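Local coordinates for protein NAD-dependent aldehyde dehydrogenase (Sinorhizobium meliloti, PDB 3U4J) that probably oxidises aldehydes to carboxylic acids with NAD or NADP as electron acceptor, as other members of the aldehyde dehydrogenase family do, at residues A[277-282]-A[286-291]; A[291-296]-A[322-327]; A[357-362]-A[385-390]. All blocks are in the same frame, centred on the assembly; numbering follows the deposited sequence.

Interaction 1. Residues A[277-282]-A[286-291]; sequences QIVFAD and DAAADG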
ATOM      1  N   GLN A 277      14.559  -2.764  29.042  1.00  9.64           N
ATOM      2  CA  GLN A 277      14.756  -4.096  28.500  1.00  9.95           C
ATOM      3  C   GLN A 277      14.190  -5.113  29.503  1.00 10.54           C
ATOM      4  O   GLN A 277      14.543  -5.088  30.690  1.00  9.86           O
ATOM      5  CB  GLN A 277      16.231  -4.387  28.251  1.00  9.32           C
ATOM      6  CG  GLN A 277      16.896  -3.401  27.292  1.00  9.07           C
ATOM      7  CD  GLN A 277      18.031  -4.027  26.520  1.00 10.93           C
ATOM      8  OE1 GLN A 277      17.810  -4.923  25.699  1.00 11.95           O
ATOM      9  NE2 GLN A 277      19.257  -3.534  26.744  1.00  9.75           N
ATOM     10  N   ILE A 278      13.344  -6.011  29.014  1.00 10.49           N
ATOM     11  CA  ILE A 278      12.682  -7.001  29.870  1.00 10.66           C
ATOM     12  C   ILE A 278      13.329  -8.319  29.543  1.00 10.57           C
ATOM     13  O   ILE A 278      13.334  -8.722  28.378  1.00 10.05           O
ATOM     14  CB  ILE A 278      11.160  -7.127  29.573  1.00 10.67           C
ATOM     15  CG1 ILE A 278      10.402  -5.803  29.805  1.00 11.92           C
ATOM     16  CG2 ILE A 278      10.531  -8.209  30.493  1.00 11.63           C
ATOM     17  CD1 ILE A 278      10.846  -4.650  28.903  1.00 15.40           C
ATOM     18  N   VAL A 279      13.889  -8.962  30.570  1.00  9.55           N
ATOM     19  CA  VAL A 279      14.575 -10.220  30.427  1.00  9.30           C
ATOM     20  C   VAL A 279      13.825 -11.281  31.235  1.00  9.84           C
ATOM     21  O   VAL A 279      13.771 -11.252  32.486  1.00  8.87           O
ATOM     22  CB  VAL A 279      16.037 -10.148  30.869  1.00  9.35           C
ATOM     23  CG1 VAL A 279      16.777 -11.460  30.517  1.00  7.63           C
ATOM     24  CG2 VAL A 279      16.717  -8.976  30.195  1.00  8.85           C
ATOM     25  N   PHE A 280      13.216 -12.193  30.484  1.00 10.41           N
ATOM     26  CA  PHE A 280      12.479 -13.296  31.070  1.00 11.66           C
ATOM     27  C   PHE A 280      13.399 -14.425  31.399  1.00 12.09           C
ATOM     28  O   PHE A 280      14.467 -14.575  30.789  1.00 11.88           O
ATOM     29  CB  PHE A 280      11.367 -13.759  30.113  1.00 10.67           C
ATOM     30  CG  PHE A 280      10.220 -12.828  30.086  1.00 11.11           C
ATOM     31  CD1 PHE A 280       9.234 -12.898  31.055  1.00 11.69           C
ATOM     32  CD2 PHE A 280      10.128 -11.841  29.097  1.00 10.27           C
ATOM     33  CE1 PHE A 280       8.150 -12.015  31.035  1.00 10.03           C
ATOM     34  CE2 PHE A 280       9.054 -10.955  29.067  1.00  8.81           C
ATOM     35  CZ  PHE A 280       8.054 -11.055  30.026  1.00 11.14           C
ATOM     36  N   ALA A 281      12.960 -15.229  32.368  1.00 14.02           N
ATOM     37  CA  ALA A 281      13.718 -16.371  32.855  1.00 14.77           C
ATOM     38  C   ALA A 281      14.146 -17.325  31.745  1.00 15.70           C
ATOM     39  O   ALA A 281      15.185 -17.980  31.853  1.00 16.13           O
ATOM     40  CB  ALA A 281      12.910 -17.116  33.938  1.00 15.61           C
ATOM     41  N   ASP A 282      13.389 -17.385  30.651  1.00 16.11           N
ATOM     42  CA  ASP A 282      13.732 -18.302  29.563  1.00 16.47           C
ATOM     43  C   ASP A 282      14.559 -17.651  28.450  1.00 16.29           C
ATOM     44  O   ASP A 282      14.677 -18.207  27.358  1.00 16.59           O
ATOM     45  CB  ASP A 282      12.466 -18.955  28.979  1.00 17.43           C
ATOM     46  CG  ASP A 282      11.511 -17.948  28.378  1.00 18.97           C
ATOM     47  OD1 ASP A 282      11.915 -16.800  28.048  1.00 18.57           O
ATOM     48  OD2 ASP A 282      10.332 -18.311  28.245  1.00 20.81           O
ATOM     49  N   ASP A 286      23.459 -15.404  27.998  1.00 15.03           N
ATOM     50  CA  ASP A 286      24.689 -14.751  27.520  1.00 15.78           C
ATOM     51  C   ASP A 286      24.357 -13.632  26.542  1.00 14.29           C
ATOM     52  O   ASP A 286      24.964 -12.560  26.590  1.00 13.94           O
ATOM     53  CB  ASP A 286      25.672 -15.758  26.886  1.00 16.53           C
ATOM     54  CG  ASP A 286      26.254 -16.750  27.922  1.00 20.91           C
ATOM     55  OD1 ASP A 286      26.514 -17.929  27.567  1.00 24.47           O
ATOM     56  OD2 ASP A 286      26.416 -16.345  29.095  1.00 22.75           O
ATOM     57  N   ALA A 287      23.397 -13.892  25.653  1.00 12.80           N
ATOM     58  CA  ALA A 287      22.971 -12.886  24.683  1.00 11.96           C
ATOM     59  C   ALA A 287      22.284 -11.694  25.360  1.00 11.31           C
ATOM     60  O   ALA A 287      22.559 -10.534  25.031  1.00 10.00           O
ATOM     61  CB  ALA A 287      22.067 -13.514  23.640  1.00 11.78           C
ATOM     62  N   ALA A 288      21.381 -11.988  26.295  1.00 11.42           N
ATOM     63  CA  ALA A 288      20.661 -10.971  27.043  1.00 10.98           C
ATOM     64  C   ALA A 288      21.636 -10.095  27.832  1.00 11.64           C
ATOM     65  O   ALA A 288      21.516  -8.872  27.829  1.00 11.51           O
ATOM     66  CB  ALA A 288      19.604 -11.598  27.958  1.00 10.51           C
ATOM     67  N   ALA A 289      22.614 -10.716  28.490  1.00 11.65           N
ATOM     68  CA  ALA A 289      23.611  -9.973  29.279  1.00 11.26           C
ATOM     69  C   ALA A 289      24.409  -8.968  28.413  1.00 11.29           C
ATOM     70  O   ALA A 289      24.597  -7.825  28.800  1.00 11.21           O
ATOM     71  CB  ALA A 289      24.563 -10.952  29.982  1.00 10.61           C
ATOM     72  N   ASP A 290      24.841  -9.414  27.235  1.00 11.42           N
ATOM     73  CA  ASP A 290      25.573  -8.586  26.283  1.00 11.59           C
ATOM     74  C   ASP A 290      24.682  -7.448  25.774  1.00 11.11           C
ATOM     75  O   ASP A 290      25.113  -6.296  25.677  1.00 10.30           O
ATOM     76  CB  ASP A 290      26.072  -9.491  25.140  1.00 11.87           C
ATOM     77  CG  ASP A 290      26.773  -8.723  24.045  1.00 13.45           C
ATOM     78  OD1 ASP A 290      26.110  -8.381  23.033  1.00 16.18           O
ATOM     79  OD2 ASP A 290      27.991  -8.450  24.193  1.00 12.39           O
ATOM     80  N   GLY A 291      23.430  -7.774  25.467  1.00 10.49           N
ATOM     81  CA  GLY A 291      22.465  -6.788  24.999  1.00 10.08           C
ATOM     82  C   GLY A 291      22.110  -5.750  26.056  1.00 10.29           C
ATOM     83  O   GLY A 291      21.831  -4.590  25.725  1.00  9.62           O
TER
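Gln277 and Gly291 are joined by a hydrogen bond, and Val279 and Ala288 by an apolar touch, where strand 275-279 is covered by helix 285-297, the helix that follows it in the chain. Both contacts are buried, and they come from alternate strand residues whose side chains leave the same face of the sheet. Gln277 is long enough to span the gap to the helix. With CG anti to its own carbonyl carbon (chi1 -58°) and the chain extended beyond it, the amide reaches the backbone of Gly291, and Gln277 NE2 donates to Gly291 O at 3.0 Å. The N-H points almost straight at the oxygen, 164° at the hydrogen, and the acceptor lies close to the amide plane, yet the donor stands above the carbonyl plane of Gly291. Gly291 O also takes the helical bond from Gly295 N, so two N-H groups grip one buried oxygen. The other end of the amide is used as well: OE1 accepts from the indole NE1 of Trp435, on neighbouring strand 431-435, which should fix which way round the amide sits. A leucine here would probably leave the Trp435 indole without its acceptor and break the polar tie between strand and helix. Further along, Val279 CG1 meets Ala288 CB at 3.8 Å; a branched residue suits a strand, and the small methyl of alanine lets the helix lie close, the two CA atoms being 7.0 Å apart. Leu320 of helix 317-330 packs against both side chains. Strand 275-279 and helix 285-297 are the first two elements of a beta-alpha-beta unit that strand 307-313 completes, as in the catalytic domain of aldehyde dehydrogenases.

Interaction 2. Residues A[291-296]-A[322-327]; sequences GIAYGV and ERLLDI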
ATOM      1  N   GLY A 291      23.430  -7.774  25.467  1.00 10.49           N
ATOM      2  CA  GLY A 291      22.465  -6.788  24.999  1.00 10.08           C
ATOM      3  C   GLY A 291      22.110  -5.750  26.056  1.00 10.29           C
ATOM      4  O   GLY A 291      21.831  -4.590  25.725  1.00  9.62           O
ATOM      5  N   ILE A 292      22.093  -6.159  27.332  1.00  9.90           N
ATOM      6  CA  ILE A 292      21.899  -5.203  28.419  1.00 10.10           C
ATOM      7  C   ILE A 292      23.062  -4.196  28.490  1.00 10.17           C
ATOM      8  O   ILE A 292      22.842  -2.987  28.559  1.00 10.31           O
ATOM      9  CB  ILE A 292      21.663  -5.901  29.813  1.00 10.10           C
ATOM     10  CG1 ILE A 292      20.415  -6.799  29.804  1.00 10.08           C
ATOM     11  CG2 ILE A 292      21.559  -4.861  30.902  1.00 11.92           C
ATOM     12  CD1 ILE A 292      19.102  -6.078  29.396  1.00 10.60           C
ATOM     13  N   ALA A 293      24.289  -4.715  28.469  1.00 10.79           N
ATOM     14  CA  ALA A 293      25.492  -3.888  28.447  1.00 10.33           C
ATOM     15  C   ALA A 293      25.440  -2.924  27.241  1.00 11.11           C
ATOM     16  O   ALA A 293      25.617  -1.717  27.388  1.00 11.08           O
ATOM     17  CB  ALA A 293      26.732  -4.776  28.361  1.00  8.99           C
ATOM     18  N   TYR A 294      25.234  -3.479  26.044  1.00 10.72           N
ATOM     19  CA  TYR A 294      25.122  -2.667  24.828  1.00 10.49           C
ATOM     20  C   TYR A 294      24.041  -1.590  24.973  1.00 10.10           C
ATOM     21  O   TYR A 294      24.260  -0.435  24.638  1.00 11.60           O
ATOM     22  CB  TYR A 294      24.772  -3.579  23.646  1.00 10.00           C
ATOM     23  CG  TYR A 294      24.784  -2.904  22.276  1.00 11.84           C
ATOM     24  CD1 TYR A 294      25.568  -1.762  22.020  1.00 11.68           C
ATOM     25  CD2 TYR A 294      24.035  -3.433  21.224  1.00 12.86           C
ATOM     26  CE1 TYR A 294      25.569  -1.143  20.746  1.00 12.20           C
ATOM     27  CE2 TYR A 294      24.049  -2.834  19.939  1.00 13.02           C
ATOM     28  CZ  TYR A 294      24.810  -1.703  19.715  1.00 11.83           C
ATOM     29  OH  TYR A 294      24.827  -1.149  18.451  1.00 11.61           O
ATOM     30  N   GLY A 295      22.883  -1.965  25.503  1.00  9.90           N
ATOM     31  CA  GLY A 295      21.735  -1.061  25.580  1.00  9.46           C
ATOM     32  C   GLY A 295      21.995   0.169  26.413  1.00  9.83           C
ATOM     33  O   GLY A 295      21.502   1.254  26.087  1.00  9.87           O
ATOM     34  N   VAL A 296      22.754   0.007  27.499  1.00  9.37           N
ATOM     35  CA  VAL A 296      22.981   1.126  28.428  1.00 10.62           C
ATOM     36  C   VAL A 296      24.293   1.872  28.152  1.00 10.81           C
ATOM     37  O   VAL A 296      24.377   3.089  28.370  1.00 12.02           O
ATOM     38  CB  VAL A 296      22.842   0.701  29.937  1.00 10.65           C
ATOM     39  CG1 VAL A 296      23.913  -0.292  30.347  1.00 10.59           C
ATOM     40  CG2 VAL A 296      22.856   1.942  30.858  1.00 11.71           C
ATOM     41  N   GLU A 322      25.530 -11.248  37.269  1.00 18.70           N
ATOM     42  CA  GLU A 322      26.908 -11.785  37.252  1.00 20.25           C
ATOM     43  C   GLU A 322      27.559 -11.650  35.857  1.00 19.18           C
ATOM     44  O   GLU A 322      28.730 -11.284  35.725  1.00 18.80           O
ATOM     45  CB  GLU A 322      26.853 -13.257  37.698  1.00 21.51           C
ATOM     46  CG  GLU A 322      28.138 -13.896  38.152  1.00 27.94           C
ATOM     47  CD  GLU A 322      27.884 -15.328  38.678  1.00 36.56           C
ATOM     48  OE1 GLU A 322      27.114 -15.486  39.666  1.00 38.73           O
ATOM     49  OE2 GLU A 322      28.442 -16.293  38.095  1.00 39.67           O
ATOM     50  N   ARG A 323      26.796 -11.953  34.811  1.00 18.57           N
ATOM     51  CA  ARG A 323      27.299 -11.842  33.431  1.00 18.25           C
ATOM     52  C   ARG A 323      27.446 -10.371  33.003  1.00 16.73           C
ATOM     53  O   ARG A 323      28.450  -9.990  32.387  1.00 16.05           O
ATOM     54  CB  ARG A 323      26.391 -12.626  32.477  1.00 19.42           C
ATOM     55  CG  ARG A 323      26.753 -14.114  32.457  1.00 24.35           C
ATOM     56  CD  ARG A 323      25.640 -15.055  32.000  1.00 32.30           C
ATOM     57  NE  ARG A 323      25.841 -16.320  32.716  1.00 39.44           N
ATOM     58  CZ  ARG A 323      25.243 -17.478  32.455  1.00 41.53           C
ATOM     59  NH1 ARG A 323      24.377 -17.591  31.459  1.00 41.75           N
ATOM     60  NH2 ARG A 323      25.531 -18.540  33.199  1.00 42.47           N
ATOM     61  N   LEU A 324      26.451  -9.561  33.357  1.00 15.29           N
ATOM     62  CA  LEU A 324      26.460  -8.127  33.041  1.00 14.85           C
ATOM     63  C   LEU A 324      27.640  -7.409  33.702  1.00 15.34           C
ATOM     64  O   LEU A 324      28.326  -6.622  33.068  1.00 14.32           O
ATOM     65  CB  LEU A 324      25.161  -7.482  33.480  1.00 14.54           C
ATOM     66  CG  LEU A 324      25.154  -5.951  33.364  1.00 13.90           C
ATOM     67  CD1 LEU A 324      25.290  -5.496  31.888  1.00 13.87           C
ATOM     68  CD2 LEU A 324      23.915  -5.406  33.992  1.00 14.52           C
ATOM     69  N   LEU A 325      27.889  -7.707  34.974  1.00 15.13           N
ATOM     70  CA  LEU A 325      28.995  -7.069  35.683  1.00 16.07           C
ATOM     71  C   LEU A 325      30.355  -7.507  35.170  1.00 15.72           C
ATOM     72  O   LEU A 325      31.294  -6.706  35.112  1.00 15.63           O
ATOM     73  CB  LEU A 325      28.874  -7.276  37.193  1.00 16.13           C
ATOM     74  CG  LEU A 325      27.655  -6.625  37.839  1.00 16.68           C
ATOM     75  CD1 LEU A 325      27.593  -7.103  39.296  1.00 19.07           C
ATOM     76  CD2 LEU A 325      27.695  -5.097  37.781  1.00 18.36           C
ATOM     77  N   ASP A 326      30.462  -8.762  34.759  1.00 16.10           N
ATOM     78  CA  ASP A 326      31.704  -9.227  34.156  1.00 17.21           C
ATOM     79  C   ASP A 326      32.031  -8.452  32.875  1.00 16.56           C
ATOM     80  O   ASP A 326      33.182  -8.038  32.659  1.00 16.12           O
ATOM     81  CB  ASP A 326      31.660 -10.735  33.884  1.00 18.05           C
ATOM     82  CG  ASP A 326      33.042 -11.315  33.620  1.00 23.51           C
ATOM     83  OD1 ASP A 326      33.953 -11.081  34.455  1.00 29.12           O
ATOM     84  OD2 ASP A 326      33.228 -12.000  32.585  1.00 25.93           O
ATOM     85  N   ILE A 327      31.025  -8.245  32.022  1.00 15.59           N
ATOM     86  CA  ILE A 327      31.234  -7.441  30.809  1.00 14.91           C
ATOM     87  C   ILE A 327      31.602  -6.010  31.215  1.00 14.12           C
ATOM     88  O   ILE A 327      32.545  -5.427  30.678  1.00 13.41           O
ATOM     89  CB  ILE A 327      29.998  -7.476  29.849  1.00 15.11           C
ATOM     90  CG1 ILE A 327      29.851  -8.881  29.231  1.00 14.99           C
ATOM     91  CG2 ILE A 327      30.150  -6.462  28.740  1.00 14.79           C
ATOM     92  CD1 ILE A 327      28.433  -9.222  28.675  1.00 14.86           C
TER
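Ala293 of helix 285-297 sits against Leu324 and Ile327 of helix 317-330, and here segments 291-296 and 322-327 make their closest approach. Leu324 does most of the work. Leu324 CD1 lies over the backbone of the other helix, 3.6 Å from Ala293 N, and also touches Ala293 CB at 3.9 Å; the small side chain of alanine lets the leucine methyl come near the main chain. On one side of this point Ile292 CG2 meets both methyls of Leu324, 3.9 Å from CD1, the two side chains crossing at about a right angle. The CG2 branch of Ile292 makes this contact because it is anti to the backbone N, while CG1 leads the rest of the chain away toward Gln277 and Val279. On the other side Ile327 CG2 closes on Ala293 CB at 3.8 Å.

The looser margin begins at Ile327, which is partly exposed and is packed by Phe505 of the second subunit. Glu322 is exposed and has nothing of segment 291-296 near it, as suits a charged residue, whereas Arg323 leans back over Ala289. The axes of the two short segments approach to 9.6 Å and cross at -53°. Beneath the pair, Leu408 of strand 407-413 touches Ile292 and Leu324, so both helices rest on the same sheet, with helix 285-297 also covering strand 275-279.

Interaction 3. Residues A[357-362]-A[385-390]; sequences SYVTAG and APTVFA
Phe389 has CG anti to its carbonyl carbon (chi1 -77°), which sends its ring from the strand toward helix 349-364, while Val359 turns CG1 anti to the backbone N (chi1 166°) and so presents both methyls to that ring. The outer end of the ring does the touching: Phe389 CZ lies 3.7 Å from Val359 CG1, and Phe389 CE2 is 4.0 Å from Val359 CG2. The valine and the phenylalanine cross at a slant. Phe389 CZ also approaches the helix backbone, 3.4 Å from Val359 O, and Phe389 CE1 lies 4.1 Å from Gly362 C. Glycine suits this turn of the helix because a CB would point at the strand and collide with Phe389 CZ. Helix 349-364 here covers one face of strand 383-390, an inner strand of the mixed sheet in which 407-413 runs parallel to it and 368-371 antiparallel, part of the alpha/beta catalytic domain of the aldehyde dehydrogenase family. The axis of the short helical segment runs 25° from the strand direction at a closest approach of 10.6 Å, a separation that the large phenylalanine ring helps to fill. Two residues earlier on the same strand face, Thr387 meets Val359 more lightly, Thr387 CG2 and Val359 CG2 reaching tip to tip at 4.1 Å. A threonine fits because its two branches divide the labour: the methyl faces the helix, while Thr387 OG1 donates to Ala385 O at 2.7 Å and is also hydrogen-bonded to Gly373 N. Val407 and Leu369, on the two flanking strands, pack against the Thr387 and Phe389 side chains, and Val407 reaches Val359 too.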
ATOM      1  N   SER A 357      24.771  14.023  39.295  1.00 15.85           N
ATOM      2  CA  SER A 357      23.640  14.415  40.130  1.00 16.54           C
ATOM      3  C   SER A 357      22.562  13.324  40.229  1.00 15.79           C
ATOM      4  O   SER A 357      21.988  13.092  41.293  1.00 15.78           O
ATOM      5  CB  SER A 357      23.009  15.686  39.574  1.00 17.24           C
ATOM      6  OG  SER A 357      22.047  16.183  40.485  1.00 22.94           O
ATOM      7  N   TYR A 358      22.241  12.677  39.112  1.00 14.72           N
ATOM      8  CA  TYR A 358      21.294  11.586  39.149  1.00 14.00           C
ATOM      9  C   TYR A 358      21.818  10.365  39.937  1.00 13.64           C
ATOM     10  O   TYR A 358      21.068   9.727  40.691  1.00 12.69           O
ATOM     11  CB  TYR A 358      20.886  11.198  37.717  1.00 14.12           C
ATOM     12  CG  TYR A 358      19.764  12.054  37.170  1.00 15.02           C
ATOM     13  CD1 TYR A 358      18.507  12.044  37.777  1.00 17.02           C
ATOM     14  CD2 TYR A 358      19.952  12.878  36.045  1.00 15.91           C
ATOM     15  CE1 TYR A 358      17.460  12.829  37.284  1.00 18.76           C
ATOM     16  CE2 TYR A 358      18.897  13.650  35.530  1.00 15.95           C
ATOM     17  CZ  TYR A 358      17.661  13.625  36.173  1.00 18.43           C
ATOM     18  OH  TYR A 358      16.597  14.365  35.703  1.00 21.19           O
ATOM     19  N   VAL A 359      23.091  10.031  39.748  1.00 13.70           N
ATOM     20  CA  VAL A 359      23.706   8.927  40.500  1.00 14.90           C
ATOM     21  C   VAL A 359      23.679   9.262  41.996  1.00 16.04           C
ATOM     22  O   VAL A 359      23.335   8.411  42.819  1.00 16.54           O
ATOM     23  CB  VAL A 359      25.154   8.613  40.023  1.00 14.62           C
ATOM     24  CG1 VAL A 359      25.875   7.730  41.029  1.00 15.27           C
ATOM     25  CG2 VAL A 359      25.112   7.902  38.657  1.00 15.22           C
ATOM     26  N   THR A 360      23.992  10.507  42.356  1.00 16.61           N
ATOM     27  CA  THR A 360      23.940  10.835  43.782  1.00 17.86           C
ATOM     28  C   THR A 360      22.498  10.798  44.327  1.00 17.74           C
ATOM     29  O   THR A 360      22.261  10.299  45.429  1.00 17.59           O
ATOM     30  CB  THR A 360      24.805  12.089  44.230  1.00 18.41           C
ATOM     31  OG1 THR A 360      23.990  13.217  44.562  1.00 22.31           O
ATOM     32  CG2 THR A 360      25.858  12.449  43.263  1.00 15.73           C
ATOM     33  N   ALA A 361      21.535  11.236  43.521  1.00 17.44           N
ATOM     34  CA  ALA A 361      20.129  11.060  43.880  1.00 17.64           C
ATOM     35  C   ALA A 361      19.734   9.586  44.066  1.00 17.51           C
ATOM     36  O   ALA A 361      18.991   9.250  45.006  1.00 17.59           O
ATOM     37  CB  ALA A 361      19.217  11.739  42.874  1.00 17.45           C
ATOM     38  N   GLY A 362      20.215   8.716  43.181  1.00 16.89           N
ATOM     39  CA  GLY A 362      19.952   7.275  43.298  1.00 16.74           C
ATOM     40  C   GLY A 362      20.442   6.682  44.614  1.00 16.50           C
ATOM     41  O   GLY A 362      19.751   5.892  45.239  1.00 16.12           O
ATOM     42  N   ALA A 385      32.212   6.675  34.673  1.00 12.41           N
ATOM     43  CA  ALA A 385      32.370   5.229  34.759  1.00 12.28           C
ATOM     44  C   ALA A 385      31.066   4.482  34.431  1.00 11.61           C
ATOM     45  O   ALA A 385      29.995   4.957  34.761  1.00 12.13           O
ATOM     46  CB  ALA A 385      32.832   4.846  36.154  1.00 11.69           C
ATOM     47  N   PRO A 386      31.161   3.311  33.775  1.00 12.40           N
ATOM     48  CA  PRO A 386      29.983   2.469  33.642  1.00 12.40           C
ATOM     49  C   PRO A 386      29.361   2.213  35.017  1.00 12.24           C
ATOM     50  O   PRO A 386      30.067   1.806  35.970  1.00 12.37           O
ATOM     51  CB  PRO A 386      30.550   1.174  33.068  1.00 12.06           C
ATOM     52  CG  PRO A 386      31.696   1.620  32.257  1.00 13.33           C
ATOM     53  CD  PRO A 386      32.316   2.742  33.051  1.00 11.73           C
ATOM     54  N   THR A 387      28.057   2.444  35.102  1.00 12.27           N
ATOM     55  CA  THR A 387      27.359   2.468  36.381  1.00 12.52           C
ATOM     56  C   THR A 387      26.121   1.587  36.376  1.00 12.88           C
ATOM     57  O   THR A 387      25.315   1.633  35.431  1.00 12.61           O
ATOM     58  CB  THR A 387      26.984   3.930  36.751  1.00 12.89           C
ATOM     59  OG1 THR A 387      28.185   4.732  36.794  1.00 12.76           O
ATOM     60  CG2 THR A 387      26.227   4.004  38.118  1.00 12.30           C
ATOM     61  N   VAL A 388      25.972   0.783  37.432  1.00 12.96           N
ATOM     62  CA  VAL A 388      24.805  -0.087  37.597  1.00 12.35           C
ATOM     63  C   VAL A 388      24.193   0.069  39.000  1.00 13.51           C
ATOM     64  O   VAL A 388      24.908  -0.006  40.006  1.00 13.47           O
ATOM     65  CB  VAL A 388      25.166  -1.563  37.372  1.00 11.97           C
ATOM     66  CG1 VAL A 388      23.942  -2.455  37.619  1.00 12.52           C
ATOM     67  CG2 VAL A 388      25.740  -1.781  35.969  1.00 10.73           C
ATOM     68  N   PHE A 389      22.885   0.321  39.050  1.00 13.78           N
ATOM     69  CA  PHE A 389      22.108   0.301  40.299  1.00 15.00           C
ATOM     70  C   PHE A 389      21.198  -0.922  40.355  1.00 16.19           C
ATOM     71  O   PHE A 389      20.567  -1.296  39.349  1.00 16.45           O
ATOM     72  CB  PHE A 389      21.230   1.530  40.429  1.00 14.41           C
ATOM     73  CG  PHE A 389      21.953   2.773  40.845  1.00 13.95           C
ATOM     74  CD1 PHE A 389      22.332   2.975  42.188  1.00 15.60           C
ATOM     75  CD2 PHE A 389      22.199   3.783  39.914  1.00 13.35           C
ATOM     76  CE1 PHE A 389      22.979   4.183  42.595  1.00 15.01           C
ATOM     77  CE2 PHE A 389      22.847   4.983  40.290  1.00 14.90           C
ATOM     78  CZ  PHE A 389      23.241   5.181  41.651  1.00 14.06           C
ATOM     79  N   ALA A 390      21.127  -1.536  41.533  1.00 16.94           N
ATOM     80  CA  ALA A 390      20.216  -2.636  41.781  1.00 17.90           C
ATOM     81  C   ALA A 390      19.208  -2.171  42.820  1.00 19.16           C
ATOM     82  O   ALA A 390      19.398  -1.130  43.452  1.00 19.08           O
ATOM     83  CB  ALA A 390      20.976  -3.834  42.286  1.00 18.43           C
TER

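Interactions 1 and 2 share Gly291 and use helix 285-297 on two sides, against its sheet strand and against helix 317-330; their centres are about 9 Å apart. They also touch directly, Gln277 CB packing on Ile292 CD1 at 3.5 Å and Ala289 CB on Arg323 CB at 3.5 Å. Interaction 3 reaches the same sheet as interaction 1, with centres about 21 Å apart and no touch between them. It comes nearer to interaction 2, centres about 15 Å apart, where Leu325 CD2 meets Val388 CG2 at 4.3 Å. Interactions 1 and 2 also touch the second subunit, whereas interaction 3 does not. All three lie away from the calcium site of Leu17 and Glu50.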